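Local coordinates for protein probable acetyltransferase (Agrobacterium tumefaciens, PDB 2GE3) that binds acetyl coenzyme A and, as a member of the GNAT family, probably transfers its acetyl group to an acceptor that remains unidentified, at residues H58-V62 with R109-A114; R23-A27 with F37-P41. All blocks are in the same frame, centred on the assembly; numbering follows the deposited sequence.

Interaction 1: residues H58-V62 with R109-A114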
loop_
_atom_site.group_PDB
_atom_site.type_symbol
_atom_site.label_atom_id
_atom_site.label_comp_id
_atom_site.label_asym_id
_atom_site.label_seq_id
_atom_site.Cartn_x
_atom_site.Cartn_y
_atom_site.Cartn_z
ATOM N N HIS A 58 -15.012 -6.411 9.344
ATOM C CA HIS A 58 -14.190 -6.628 8.105
ATOM C C HIS A 58 -14.054 -8.120 7.702
ATOM O O HIS A 58 -13.772 -8.968 8.582
ATOM C CB HIS A 58 -12.803 -6.044 8.257
ATOM C CG HIS A 58 -12.800 -4.573 8.510
ATOM N ND1 HIS A 58 -11.690 -3.901 8.964
ATOM C CD2 HIS A 58 -13.784 -3.648 8.397
ATOM C CE1 HIS A 58 -11.983 -2.623 9.115
ATOM N NE2 HIS A 58 -13.252 -2.444 8.776
ATOM N N PRO A 59 -14.321 -8.439 6.404
ATOM C CA PRO A 59 -14.541 -9.839 5.943
ATOM C C PRO A 59 -13.294 -10.687 6.194
ATOM O O PRO A 59 -12.193 -10.268 5.830
ATOM C CB PRO A 59 -14.816 -9.699 4.442
ATOM C CG PRO A 59 -15.017 -8.246 4.187
ATOM C CD PRO A 59 -14.479 -7.445 5.323
ATOM N N GLN A 60 -13.458 -11.779 6.935
ATOM C CA GLN A 60 -12.367 -12.609 7.258
ATOM C C GLN A 60 -12.889 -14.015 7.486
ATOM O O GLN A 60 -13.652 -14.257 8.400
ATOM C CB GLN A 60 -11.597 -12.093 8.468
ATOM C CG GLN A 60 -10.382 -12.967 8.850
ATOM C CD GLN A 60 -9.520 -12.241 9.929
ATOM O OE1 GLN A 60 -10.065 -11.569 10.860
ATOM N NE2 GLN A 60 -8.185 -12.300 9.749
ATOM N N PHE A 61 -12.480 -14.937 6.622
ATOM C CA PHE A 61 -13.059 -16.275 6.615
ATOM C C PHE A 61 -11.979 -17.310 6.810
ATOM O O PHE A 61 -10.845 -17.135 6.345
ATOM C CB PHE A 61 -13.794 -16.496 5.266
ATOM C CG PHE A 61 -15.095 -15.751 5.177
ATOM C CD1 PHE A 61 -15.129 -14.369 4.920
ATOM C CD2 PHE A 61 -16.281 -16.408 5.459
ATOM C CE1 PHE A 61 -16.385 -13.658 4.962
ATOM C CE2 PHE A 61 -17.487 -15.726 5.477
ATOM C CZ PHE A 61 -17.536 -14.355 5.237
ATOM N N VAL A 62 -12.341 -18.422 7.476
ATOM C CA VAL A 62 -11.374 -19.518 7.692
ATOM C C VAL A 62 -11.906 -20.781 7.077
ATOM O O VAL A 62 -13.115 -20.948 7.014
ATOM C CB VAL A 62 -10.953 -19.676 9.148
ATOM C CG1 VAL A 62 -10.009 -18.543 9.453
ATOM C CG2 VAL A 62 -12.228 -19.797 10.108
ATOM N N ARG A 109 -16.966 -16.443 -0.877
ATOM C CA ARG A 109 -17.595 -16.060 0.384
ATOM C C ARG A 109 -17.069 -14.717 0.863
ATOM O O ARG A 109 -17.821 -13.883 1.415
ATOM C CB ARG A 109 -17.329 -17.104 1.477
ATOM C CG ARG A 109 -18.168 -18.444 1.279
ATOM C CD ARG A 109 -19.705 -18.115 1.523
ATOM N NE ARG A 109 -19.965 -17.764 2.939
ATOM C CZ ARG A 109 -19.971 -18.659 3.944
ATOM N NH1 ARG A 109 -19.671 -19.953 3.715
ATOM N NH2 ARG A 109 -20.228 -18.266 5.186
ATOM N N THR A 110 -15.762 -14.531 0.734
ATOM C CA THR A 110 -15.088 -13.347 1.273
ATOM C C THR A 110 -15.466 -12.106 0.441
ATOM O O THR A 110 -15.713 -11.067 1.006
ATOM C CB THR A 110 -13.552 -13.556 1.383
ATOM O OG1 THR A 110 -13.309 -14.726 2.181
ATOM C CG2 THR A 110 -12.787 -12.290 2.036
ATOM N N LEU A 111 -15.523 -12.222 -0.884
ATOM C CA LEU A 111 -15.990 -11.141 -1.771
ATOM C C LEU A 111 -17.440 -10.797 -1.610
ATOM O O LEU A 111 -17.868 -9.611 -1.719
ATOM C CB LEU A 111 -15.709 -11.508 -3.250
ATOM C CG LEU A 111 -14.193 -11.541 -3.649
ATOM C CD1 LEU A 111 -14.063 -12.119 -5.029
ATOM C CD2 LEU A 111 -13.532 -10.086 -3.640
ATOM N N ASP A 112 -18.266 -11.834 -1.447
ATOM C CA ASP A 112 -19.621 -11.549 -1.199
ATOM C C ASP A 112 -19.805 -10.762 0.125
ATOM O O ASP A 112 -20.528 -9.753 0.163
ATOM C CB ASP A 112 -20.460 -12.794 -1.261
ATOM C CG ASP A 112 -21.767 -12.532 -2.085
ATOM O OD1 ASP A 112 -21.710 -12.322 -3.380
ATOM O OD2 ASP A 112 -22.800 -12.456 -1.407
ATOM N N ALA A 113 -19.135 -11.170 1.202
ATOM C CA ALA A 113 -19.245 -10.381 2.418
ATOM C C ALA A 113 -18.696 -8.930 2.211
ATOM O O ALA A 113 -19.203 -7.985 2.836
ATOM C CB ALA A 113 -18.511 -11.031 3.504
ATOM N N ALA A 114 -17.647 -8.759 1.392
ATOM C CA ALA A 114 -17.115 -7.393 1.146
ATOM C C ALA A 114 -18.113 -6.485 0.433
ATOM O O ALA A 114 -18.220 -5.299 0.712
ATOM C CB ALA A 114 -15.798 -7.412 0.376
#
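In the GNAT fold, the central sheet carries the helix 102-117 on one face, and here P59, just before strand 60-65, and F61 within it are laid against that helix. The short axes of strand 60-62 and helix 109-114 run nearly antiparallel, at 157°, and approach to 8.5 Å, consistent with the small side chains of A113 and A114 where P59 packs. The F61 ring has the backbone N of T110 and CB of R109 over one face, both displaced toward the rim, while the methyl of A113 comes in at the edge, with CB 3.7 Å from F61 CE1. T110 lies alongside, its OG1 3.3 Å from F61 CD1. That hydroxyl is hydrogen-bonded to the carbonyl of L106 one turn back in the helix, which satisfies it within this apolar setting. Beside its own backbone N at chi1 -56°, OG1 faces F61 and sends CG2 the other way, to 4.1 Å from P59 CB. R109 bends at chi2 and chi3, bringing its guanidinium round beside the rim at CE2; NH2 of R109 is 3.7 Å from F61 CE2, but the planes stand 72° apart, so this is an oblique contact rather than a stack. P59 fills the next turn: its CB meets A113 CB at 4.0 Å, and its CG lies 3.8 Å from A114 CA. On the sheet side, I10 and P12 of strand 9-12 touch F61, and C73 and I75 of the adjoining strand reach T110. The whole is largely apolar packing of a strand and its lead-in on a helix, the layering of sheet and helix by which the acetyltransferase core of this family is built.

Interaction 2: residues R23-A27 with F37-P41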
loop_
_atom_site.group_PDB
_atom_site.type_symbol
_atom_site.label_atom_id
_atom_site.label_comp_id
_atom_site.label_asym_id
_atom_site.label_seq_id
_atom_site.Cartn_x
_atom_site.Cartn_y
_atom_site.Cartn_z
ATOM N N ARG A 23 -0.928 -20.394 13.413
ATOM C CA ARG A 23 -0.148 -21.529 12.896
ATOM C C ARG A 23 -0.204 -21.724 11.371
ATOM O O ARG A 23 0.804 -22.063 10.760
ATOM C CB ARG A 23 -0.556 -22.832 13.572
ATOM C CG ARG A 23 -0.346 -22.764 15.064
ATOM C CD ARG A 23 -0.480 -24.119 15.756
ATOM N NE ARG A 23 -1.835 -24.659 15.817
ATOM C CZ ARG A 23 -2.662 -24.490 16.852
ATOM N NH1 ARG A 23 -2.297 -23.752 17.906
ATOM N NH2 ARG A 23 -3.857 -25.053 16.840
ATOM N N ALA A 24 -1.392 -21.577 10.787
ATOM C CA ALA A 24 -1.667 -21.630 9.332
ATOM C C ALA A 24 -0.874 -20.544 8.616
ATOM O O ALA A 24 -0.175 -20.797 7.666
ATOM C CB ALA A 24 -3.158 -21.393 9.127
ATOM N N LEU A 25 -0.949 -19.340 9.160
ATOM C CA LEU A 25 -0.309 -18.194 8.618
ATOM C C LEU A 25 1.227 -18.365 8.740
ATOM O O LEU A 25 2.030 -18.063 7.824
ATOM C CB LEU A 25 -0.876 -16.949 9.337
ATOM C CG LEU A 25 -0.375 -15.556 9.050
ATOM C CD1 LEU A 25 -0.581 -15.147 7.588
ATOM C CD2 LEU A 25 -1.102 -14.570 9.940
ATOM N N ASP A 26 1.642 -18.904 9.862
ATOM C CA ASP A 26 3.052 -19.129 10.076
ATOM C C ASP A 26 3.644 -20.227 9.152
ATOM O O ASP A 26 4.740 -20.047 8.589
ATOM C CB ASP A 26 3.254 -19.470 11.545
ATOM C CG ASP A 26 4.677 -19.336 11.962
ATOM O OD1 ASP A 26 5.297 -18.259 11.725
ATOM O OD2 ASP A 26 5.190 -20.361 12.456
ATOM N N ALA A 27 2.920 -21.346 9.003
ATOM C CA ALA A 27 3.279 -22.437 8.065
ATOM C C ALA A 27 3.396 -21.943 6.603
ATOM O O ALA A 27 4.390 -22.169 5.963
ATOM C CB ALA A 27 2.285 -23.581 8.168
ATOM N N PHE A 37 5.034 -11.527 3.867
ATOM C CA PHE A 37 5.764 -11.681 5.113
ATOM C C PHE A 37 6.376 -13.097 5.139
ATOM O O PHE A 37 5.853 -14.024 4.494
ATOM C CB PHE A 37 4.869 -11.330 6.318
ATOM C CG PHE A 37 3.558 -11.940 6.253
ATOM C CD1 PHE A 37 2.670 -11.580 5.271
ATOM C CD2 PHE A 37 3.213 -12.928 7.141
ATOM C CE1 PHE A 37 1.454 -12.170 5.190
ATOM C CE2 PHE A 37 2.017 -13.522 7.069
ATOM C CZ PHE A 37 1.118 -13.137 6.101
ATOM N N LEU A 38 7.532 -13.220 5.786
ATOM C CA LEU A 38 8.334 -14.433 5.718
ATOM C C LEU A 38 8.082 -15.281 6.983
ATOM O O LEU A 38 8.527 -16.431 7.102
ATOM C CB LEU A 38 9.808 -14.100 5.524
ATOM C CG LEU A 38 10.168 -13.332 4.216
ATOM C CD1 LEU A 38 11.600 -12.923 4.168
ATOM C CD2 LEU A 38 9.849 -14.191 2.959
ATOM N N GLU A 39 7.258 -14.735 7.863
ATOM C CA GLU A 39 6.998 -15.348 9.146
ATOM C C GLU A 39 5.720 -14.726 9.646
ATOM O O GLU A 39 5.499 -13.532 9.376
ATOM C CB GLU A 39 8.125 -14.894 10.078
ATOM C CG GLU A 39 8.515 -15.883 11.079
ATOM C CD GLU A 39 9.436 -15.233 12.060
ATOM O OE1 GLU A 39 9.017 -15.064 13.232
ATOM O OE2 GLU A 39 10.558 -14.844 11.641
ATOM N N ALA A 40 4.920 -15.453 10.427
ATOM C CA ALA A 40 3.734 -14.784 10.991
ATOM C C ALA A 40 4.141 -13.698 12.020
ATOM O O ALA A 40 5.221 -13.753 12.639
ATOM C CB ALA A 40 2.717 -15.771 11.593
ATOM N N PRO A 41 3.261 -12.705 12.204
ATOM C CA PRO A 41 3.417 -11.779 13.326
ATOM C C PRO A 41 3.220 -12.527 14.694
ATOM O O PRO A 41 2.596 -13.621 14.748
ATOM C CB PRO A 41 2.299 -10.758 13.085
ATOM C CG PRO A 41 1.935 -10.930 11.604
ATOM C CD PRO A 41 2.061 -12.414 11.394
#
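Helix 18-29 and the irregular chain at 37-41 come closest where D26 faces A40, with CA of D26 4.5 Å from CA of A40. One hydrogen bond crosses here: the amide N of A40 donates to OD1 of D26 over 3.1 Å, nearly straight at 160°. The carboxylate receives it on the anti lone pair of OD1, the one turned away from OD2; OD2 makes a long, weak ion pair with R30. CG of D26 stands anti to the backbone N (chi1 -163°), which swings the carboxylate out to the loop. The methyl of A40 tucks against the helix, its CB 3.7 Å from D26 CB and 4.0 Å from L25 CG. In this way the connection between helices 18-29 and 43-55 of the GNAT fold is fastened back onto the first of them, with the F37 side chain about 7 Å from bound acetyl coenzyme A. L25 reaches across with its branched end, its CG 3.7 Å from F37 CE2 and its CD2 4.1 Å from P41 CD. W72 of strand 68-77 backs L25, whereas F37 also packs on R80 of the second subunit.

Interaction 1 is buried and interaction 2 lies at the surface, on opposite sides of the chain's centre, with centres about 20 Å apart. They share no helix or strand, though both reach strand 68-77: T110 and A114 touch it in the first, L25 in the second. Between 58-62 and 109-114, mainly apolar packing of a strand and its lead-in on a helix does the work, and the one hydroxyl involved is satisfied inside its own helix. Between 23-27 and 37-41, a carboxylate accepts a hydrogen bond from a backbone amide of a loop that has no regular structure, with apolar contacts beside it. Interaction 2 also lies nearer acetyl coenzyme A and borders the second subunit, which does not touch interaction 1.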